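Local atomic coordinates of methylornithine synthase PylB (Methanosarcina barkeri, PDB entry 3T7V), a protein that catalyses the radical-based isomerisation of L-lysine to (3R)-3-methyl-D-ornithine, a step in pyrrolysine biosynthesis, using a [4Fe-4S] cluster and S-adenosylmethionine. Residues Lys97-Thr102 against Ile300-Ser305; Val310-Arg315 against Arg320-Lys325. All coordinates share one frame; numbering follows the deposited sequence.

Contact 1. Residues Lys97-Thr102 against Ile300-Ser305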
loop_
_atom_site.group_PDB
_atom_site.type_symbol
_atom_site.label_atom_id
_atom_site.label_comp_id
_atom_site.label_asym_id
_atom_site.label_seq_id
_atom_site.Cartn_x
_atom_site.Cartn_y
_atom_site.Cartn_z
ATOM N N LYS A 97 -8.912 -3.799 -21.124
ATOM C CA LYS A 97 -10.361 -3.948 -21.154
ATOM C C LYS A 97 -10.781 -5.376 -20.748
ATOM O O LYS A 97 -11.743 -5.529 -19.964
ATOM C CB LYS A 97 -10.919 -3.603 -22.563
ATOM C CG LYS A 97 -10.929 -2.103 -22.790
ATOM C CD LYS A 97 -11.467 -1.803 -24.168
ATOM C CE LYS A 97 -11.450 -0.295 -24.412
ATOM N NZ LYS A 97 -11.636 0.016 -25.840
ATOM N N GLU A 98 -10.026 -6.401 -21.167
ATOM C CA GLU A 98 -10.359 -7.738 -20.752
ATOM C C GLU A 98 -10.193 -7.886 -19.260
ATOM O O GLU A 98 -11.045 -8.507 -18.592
ATOM C CB GLU A 98 -9.519 -8.714 -21.537
ATOM C CG GLU A 98 -9.644 -10.182 -21.080
ATOM C CD GLU A 98 -11.039 -10.759 -21.340
ATOM O OE1 GLU A 98 -11.493 -10.572 -22.505
ATOM O OE2 GLU A 98 -11.657 -11.406 -20.404
ATOM N N THR A 99 -9.165 -7.279 -18.694
ATOM C CA THR A 99 -8.960 -7.366 -17.225
ATOM C C THR A 99 -10.143 -6.688 -16.543
ATOM O O THR A 99 -10.749 -7.268 -15.564
ATOM C CB THR A 99 -7.664 -6.659 -16.830
ATOM O OG1 THR A 99 -6.586 -7.380 -17.452
ATOM C CG2 THR A 99 -7.469 -6.729 -15.346
ATOM N N CYS A 100 -10.529 -5.527 -17.029
ATOM C CA CYS A 100 -11.658 -4.815 -16.409
ATOM C C CYS A 100 -12.938 -5.696 -16.430
ATOM O O CYS A 100 -13.717 -5.682 -15.456
ATOM C CB CYS A 100 -12.006 -3.515 -17.124
ATOM S SG CYS A 100 -10.785 -2.243 -16.745
ATOM N N LYS A 101 -13.185 -6.415 -17.530
ATOM C CA LYS A 101 -14.437 -7.207 -17.629
ATOM C C LYS A 101 -14.462 -8.221 -16.480
ATOM O O LYS A 101 -15.550 -8.526 -15.948
ATOM C CB LYS A 101 -14.528 -7.902 -18.960
ATOM C CG LYS A 101 -14.899 -6.873 -20.019
ATOM C CD LYS A 101 -15.164 -7.523 -21.390
ATOM C CE LYS A 101 -15.063 -6.543 -22.555
ATOM N NZ LYS A 101 -15.334 -7.327 -23.829
ATOM N N THR A 102 -13.294 -8.733 -16.063
ATOM C CA THR A 102 -13.289 -9.766 -15.072
ATOM C C THR A 102 -13.510 -9.192 -13.674
ATOM O O THR A 102 -13.741 -9.942 -12.744
ATOM C CB THR A 102 -11.954 -10.610 -15.071
ATOM O OG1 THR A 102 -10.837 -9.812 -14.666
ATOM C CG2 THR A 102 -11.637 -11.130 -16.423
ATOM N N ILE A 300 -4.769 -7.833 -4.185
ATOM C CA ILE A 300 -5.679 -8.872 -4.684
ATOM C C ILE A 300 -5.587 -8.772 -6.203
ATOM O O ILE A 300 -5.715 -7.706 -6.773
ATOM C CB ILE A 300 -7.122 -8.596 -4.224
ATOM C CG1 ILE A 300 -7.159 -8.439 -2.684
ATOM C CG2 ILE A 300 -7.996 -9.735 -4.741
ATOM C CD1 ILE A 300 -8.570 -8.093 -2.197
ATOM N N LEU A 301 -5.387 -9.882 -6.885
ATOM C CA LEU A 301 -5.301 -9.811 -8.339
ATOM C C LEU A 301 -6.612 -10.121 -9.000
ATOM O O LEU A 301 -7.462 -10.844 -8.435
ATOM C CB LEU A 301 -4.272 -10.825 -8.833
ATOM C CG LEU A 301 -2.842 -10.513 -8.334
ATOM C CD1 LEU A 301 -1.815 -11.558 -8.783
ATOM C CD2 LEU A 301 -2.300 -9.161 -8.790
ATOM N N PRO A 302 -6.805 -9.573 -10.227
ATOM C CA PRO A 302 -7.947 -9.922 -11.046
ATOM C C PRO A 302 -8.019 -11.474 -11.182
ATOM O O PRO A 302 -6.960 -12.164 -11.128
ATOM C CB PRO A 302 -7.559 -9.278 -12.396
ATOM C CG PRO A 302 -6.759 -8.072 -12.050
ATOM C CD PRO A 302 -5.883 -8.682 -10.939
ATOM N N PRO A 303 -9.260 -12.016 -11.328
ATOM C CA PRO A 303 -9.517 -13.459 -11.495
ATOM C C PRO A 303 -8.695 -14.024 -12.677
ATOM O O PRO A 303 -8.759 -13.466 -13.775
ATOM C CB PRO A 303 -11.022 -13.519 -11.791
ATOM C CG PRO A 303 -11.625 -12.345 -11.109
ATOM C CD PRO A 303 -10.521 -11.260 -11.108
ATOM N N ASP A 304 -7.991 -15.139 -12.447
ATOM C CA ASP A 304 -6.904 -15.643 -13.303
ATOM C C ASP A 304 -5.744 -14.733 -13.051
ATOM O O ASP A 304 -5.122 -14.766 -11.996
ATOM C CB ASP A 304 -7.262 -15.635 -14.799
ATOM C CG ASP A 304 -6.138 -15.040 -15.673
ATOM O OD1 ASP A 304 -5.042 -15.650 -15.710
ATOM O OD2 ASP A 304 -6.382 -14.020 -16.362
ATOM N N SER A 305 -5.498 -13.901 -14.038
ATOM C CA SER A 305 -4.433 -13.005 -14.084
ATOM C C SER A 305 -3.033 -13.641 -14.036
ATOM O O SER A 305 -2.684 -14.410 -13.141
ATOM C CB SER A 305 -4.632 -11.944 -13.002
ATOM O OG SER A 305 -4.005 -10.820 -13.439
HETATM O O HOH W 1 -5.835 -10.041 -15.360
HETATM O O HOH W 2 -8.445 -11.147 -15.186
#
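Thr99 sends its methyl group onto the ring of Pro302, and this is the tight, apolar end of the contact: CG2 of Thr99 lies 3.6 Å from CG of Pro302, with the ring's CB close behind. The methyl gets there because chi1 (-64°) sets CG2 trans to the backbone N, while the hydroxyl turns back along the helix to bond the carbonyl oxygen of Glu95. Pro302 is buried, and Leu103 of helix 93-103, Cys63 of strand 58-68 and Leu307 close in on its ring as well.

One turn further on, Thr102 meets both prolines. Its OG1 sits 4.0 Å from CB of Pro302 and 3.9 Å from CD of Pro303, and its carbonyl oxygen touches CG of Pro303 at 3.6 Å. A chi1 of 66° places that hydroxyl where it can donate to Thr99 O (2.7 Å between Thr102 OG1 and Thr99 O), in the carbonyl plane and on a lone pair. Thr99 O also accepts from the backbone N of Thr102, so two donors from one residue grip it.

Toward solvent the packing gives way to water. One molecule donates to both Thr102 OG1 (2.8 Å) and Pro303 O, joining helix to loop where no direct hydrogen bond does. A second is held at 2.8 Å by Ser305 OG, which also bonds Leu307 N, but reaches Thr99 OG1 only weakly.

The contact thus lays the loop that follows strand 296-300 against helix 93-103 on the outside of the barrel. With no charge pairing and no direct hydrogen bond across it, the joint probably depends mostly on shape: the Thr99 methyl against the Pro302 ring on the inner side, Thr102 oxygens beside Pro303, and water making the polar links on the outer.

Contact 2. Residues Val310-Arg315 against Arg320-Lys325. With SAM (S-adenosylmethionine), chain C.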
loop_
_atom_site.group_PDB
_atom_site.type_symbol
_atom_site.label_atom_id
_atom_site.label_comp_id
_atom_site.label_asym_id
_atom_site.label_seq_id
_atom_site.Cartn_x
_atom_site.Cartn_y
_atom_site.Cartn_z
ATOM N N VAL A 310 4.336 -6.595 -6.650
ATOM C CA VAL A 310 5.626 -5.822 -6.635
ATOM C C VAL A 310 6.696 -6.570 -5.853
ATOM O O VAL A 310 7.831 -6.743 -6.385
ATOM C CB VAL A 310 5.442 -4.386 -6.031
ATOM C CG1 VAL A 310 6.794 -3.651 -6.081
ATOM C CG2 VAL A 310 4.372 -3.661 -6.877
ATOM N N ALA A 311 6.367 -7.022 -4.660
ATOM C CA ALA A 311 7.316 -7.814 -3.854
ATOM C C ALA A 311 7.259 -9.284 -4.257
ATOM O O ALA A 311 8.281 -10.005 -4.168
ATOM C CB ALA A 311 7.045 -7.596 -2.381
ATOM N N ASN A 312 6.053 -9.773 -4.641
ATOM C CA ASN A 312 5.942 -11.128 -5.249
ATOM C C ASN A 312 6.489 -12.228 -4.313
ATOM O O ASN A 312 7.335 -13.000 -4.722
ATOM C CB ASN A 312 6.570 -11.202 -6.677
ATOM C CG ASN A 312 5.877 -10.292 -7.645
ATOM O OD1 ASN A 312 6.500 -9.334 -8.169
ATOM N ND2 ASN A 312 4.626 -10.519 -7.841
ATOM N N TYR A 313 5.947 -12.298 -3.095
ATOM C CA TYR A 313 6.405 -13.357 -2.153
ATOM C C TYR A 313 6.195 -14.753 -2.742
ATOM O O TYR A 313 6.947 -15.687 -2.380
ATOM C CB TYR A 313 5.679 -13.267 -0.799
ATOM C CG TYR A 313 4.388 -14.059 -0.807
ATOM C CD1 TYR A 313 4.361 -15.360 -0.248
ATOM C CD2 TYR A 313 3.206 -13.570 -1.398
ATOM C CE1 TYR A 313 3.202 -16.134 -0.304
ATOM C CE2 TYR A 313 2.044 -14.332 -1.453
ATOM C CZ TYR A 313 2.068 -15.627 -0.943
ATOM O OH TYR A 313 0.929 -16.391 -1.022
ATOM N N ASP A 314 5.206 -14.898 -3.649
ATOM C CA ASP A 314 4.772 -16.128 -4.255
ATOM C C ASP A 314 5.354 -16.386 -5.646
ATOM O O ASP A 314 4.824 -17.215 -6.378
ATOM C CB ASP A 314 3.228 -16.156 -4.276
ATOM C CG ASP A 314 2.585 -14.879 -4.897
ATOM O OD1 ASP A 314 3.318 -13.881 -5.217
ATOM O OD2 ASP A 314 1.348 -14.852 -4.951
ATOM N N ARG A 315 6.460 -15.718 -5.983
ATOM C CA ARG A 315 7.123 -15.816 -7.306
ATOM C C ARG A 315 7.503 -17.240 -7.603
ATOM O O ARG A 315 7.400 -17.651 -8.759
ATOM C CB ARG A 315 8.386 -14.913 -7.334
ATOM C CG ARG A 315 9.129 -14.731 -8.682
ATOM C CD ARG A 315 10.341 -13.796 -8.504
ATOM N NE ARG A 315 9.955 -12.380 -8.644
ATOM C CZ ARG A 315 9.401 -11.861 -9.744
ATOM N NH1 ARG A 315 9.172 -12.595 -10.841
ATOM N NH2 ARG A 315 9.074 -10.580 -9.770
ATOM N N ARG A 320 -0.611 -19.425 -7.386
ATOM C CA ARG A 320 -0.751 -18.298 -6.500
ATOM C C ARG A 320 -2.229 -18.300 -6.037
ATOM O O ARG A 320 -3.078 -18.831 -6.754
ATOM C CB ARG A 320 -0.446 -17.012 -7.278
ATOM C CG ARG A 320 0.991 -16.926 -7.739
ATOM C CD ARG A 320 1.196 -15.477 -8.232
ATOM N NE ARG A 320 0.362 -15.184 -9.399
ATOM C CZ ARG A 320 0.327 -14.015 -10.043
ATOM N NH1 ARG A 320 1.099 -13.039 -9.638
ATOM N NH2 ARG A 320 -0.469 -13.845 -11.110
ATOM N N ASP A 321 -2.520 -17.718 -4.866
ATOM C CA ASP A 321 -3.848 -17.687 -4.242
ATOM C C ASP A 321 -3.969 -16.185 -3.857
ATOM O O ASP A 321 -3.615 -15.724 -2.780
ATOM C CB ASP A 321 -3.777 -18.545 -2.975
ATOM C CG ASP A 321 -5.098 -18.679 -2.251
ATOM O OD1 ASP A 321 -6.120 -18.299 -2.839
ATOM O OD2 ASP A 321 -5.097 -19.190 -1.090
ATOM N N ARG A 322 -4.487 -15.418 -4.807
ATOM C CA ARG A 322 -4.526 -13.951 -4.774
ATOM C C ARG A 322 -5.930 -13.463 -5.171
ATOM O O ARG A 322 -6.074 -12.248 -5.342
ATOM C CB ARG A 322 -3.524 -13.369 -5.809
ATOM C CG ARG A 322 -2.052 -13.651 -5.553
ATOM C CD ARG A 322 -1.583 -12.497 -4.745
ATOM N NE ARG A 322 -0.110 -12.412 -4.748
ATOM C CZ ARG A 322 0.600 -11.277 -4.716
ATOM N NH1 ARG A 322 -0.021 -10.097 -4.628
ATOM N NH2 ARG A 322 1.924 -11.335 -4.739
ATOM N N ASP A 323 -6.969 -14.297 -5.260
ATOM C CA ASP A 323 -8.218 -13.797 -5.890
ATOM C C ASP A 323 -9.186 -13.387 -4.790
ATOM O O ASP A 323 -9.116 -13.836 -3.635
ATOM C CB ASP A 323 -8.841 -14.877 -6.744
ATOM C CG ASP A 323 -9.066 -16.098 -5.942
ATOM O OD1 ASP A 323 -10.239 -16.213 -5.511
ATOM O OD2 ASP A 323 -8.061 -16.866 -5.667
ATOM N N ILE A 324 -10.077 -12.496 -5.161
ATOM C CA ILE A 324 -11.079 -11.982 -4.226
ATOM C C ILE A 324 -11.952 -13.073 -3.565
ATOM O O ILE A 324 -12.264 -12.953 -2.399
ATOM C CB ILE A 324 -11.916 -10.863 -4.872
ATOM C CG1 ILE A 324 -12.639 -10.079 -3.802
ATOM C CG2 ILE A 324 -12.822 -11.425 -5.933
ATOM C CD1 ILE A 324 -13.433 -8.897 -4.408
ATOM N N LYS A 325 -12.324 -14.096 -4.313
ATOM C CA LYS A 325 -13.207 -15.104 -3.724
ATOM C C LYS A 325 -12.439 -15.839 -2.554
ATOM O O LYS A 325 -13.055 -16.142 -1.491
ATOM C CB LYS A 325 -13.700 -16.063 -4.816
ATOM C CG LYS A 325 -14.670 -15.440 -5.814
ATOM C CD LYS A 325 -15.048 -16.599 -6.766
ATOM C CE LYS A 325 -15.503 -16.207 -8.161
ATOM N NZ LYS A 325 -16.951 -15.880 -8.210
HETATM N N SAM C . 6.800 3.014 -9.406
HETATM C CA SAM C . 5.921 3.678 -8.564
HETATM C C SAM C . 6.494 4.093 -7.270
HETATM O O SAM C . 7.659 3.760 -6.968
HETATM O OXT SAM C . 5.793 4.892 -6.555
HETATM C CB SAM C . 5.018 2.842 -7.980
HETATM C CG SAM C . 5.385 1.504 -7.480
HETATM S SD SAM C . 4.900 1.251 -5.720
HETATM C CE SAM C . 3.704 -0.047 -5.882
HETATM C "C5'" SAM C . 6.304 0.342 -5.108
HETATM C "C4'" SAM C . 6.461 0.471 -3.785
HETATM O "O4'" SAM C . 6.329 -1.084 -3.687
HETATM C "C3'" SAM C . 7.581 1.030 -3.342
HETATM O "O3'" SAM C . 6.898 2.216 -2.914
HETATM C "C2'" SAM C . 7.646 0.086 -2.133
HETATM O "O2'" SAM C . 7.032 0.635 -0.921
HETATM C "C1'" SAM C . 7.056 -1.294 -2.472
HETATM N N9 SAM C . 8.166 -2.244 -2.850
HETATM C C8 SAM C . 8.969 -2.267 -3.957
HETATM N N7 SAM C . 9.844 -3.255 -3.840
HETATM C C5 SAM C . 9.596 -3.891 -2.645
HETATM C C6 SAM C . 10.244 -4.938 -1.971
HETATM N N6 SAM C . 11.307 -5.569 -2.472
HETATM N N1 SAM C . 9.728 -5.364 -0.809
HETATM C C2 SAM C . 8.650 -4.749 -0.238
HETATM N N3 SAM C . 8.072 -3.662 -0.804
HETATM C C4 SAM C . 8.547 -3.262 -2.026
HETATM O O HOH W 3 -0.180 -16.586 -3.530
HETATM O O HOH W 4 -2.153 -16.394 -0.643
HETATM O O HOH W 5 3.397 -12.953 -7.825
#
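Asp314 overlaps the guanidinium group of Arg322 along its edge, carboxylate facing the side made by NE and NH2. Both bonds are nearly straight. Arg322 NE reaches Asp314 OD2 at 2.8 Å (176°). Arg322 NH2 reaches Asp314 OD1 at 2.9 Å (169°). Both oxygens are met on their syn sides and lie close to the guanidinium plane, although the carboxylate is turned 26° against it. A bend at chi2 steers the Arg322 chain back toward the carboxylate.

Arg320 crosses the same acid at about a right angle, not with its charged end but with its methylenes; CD lies 3.3 Å from Asp314 OD2. Its NH1 bonds Leu307 O and shares a water with Asp314 OD1. Another water donates to Asp314 OD2 (2.7 Å), accepts from Asp321 N and is hydrogen-bonded to Tyr313 OH. Each buried carboxylate oxygen therefore has an arginine nitrogen and a water, which would probably keep the acid ionised. The CB of Asp314 rests over one face of the Tyr313 ring, near its rim.

Arg322 is also tied to Asp279 through NH2 and to Ser299 O through NH1, both lining the methylornithine pocket. Asp279 in turn takes the backbone N atoms of Val310, Ala311 and Asn312. Val310 CG1 touches C8 of S-adenosylmethionine at 3.3 Å, and Ala311 CB lies against the adenine. The side-on Asp-Arg pair here closes a loop, with a type I turn at Asn312-Arg315, over the cofactor and substrate pocket of a radical SAM TIM-barrel enzyme.

In the fold
Contact 2 lies wholly within the connection from strand 296-300 into helix 324-334, and contact 1 ties the start of that connection to helix 93-103. Segment 97-102 comes first, far earlier in the chain; then 300-305 leaves the strand, 310-315 follows, and 320-325 leads into the helix. The centres lie 13 Å apart and the contacts touch directly, Leu301 N reaching Arg322 O at 2.9 Å, a probable hydrogen bond. Contact 1 is the outer one, the side chain of Pro302 about 10 Å from the bound 5-amino-D-isoleucine; contact 2 is the inner one. A single connection of the barrel therefore packs on a flanking helix near its start and lines the active site further along.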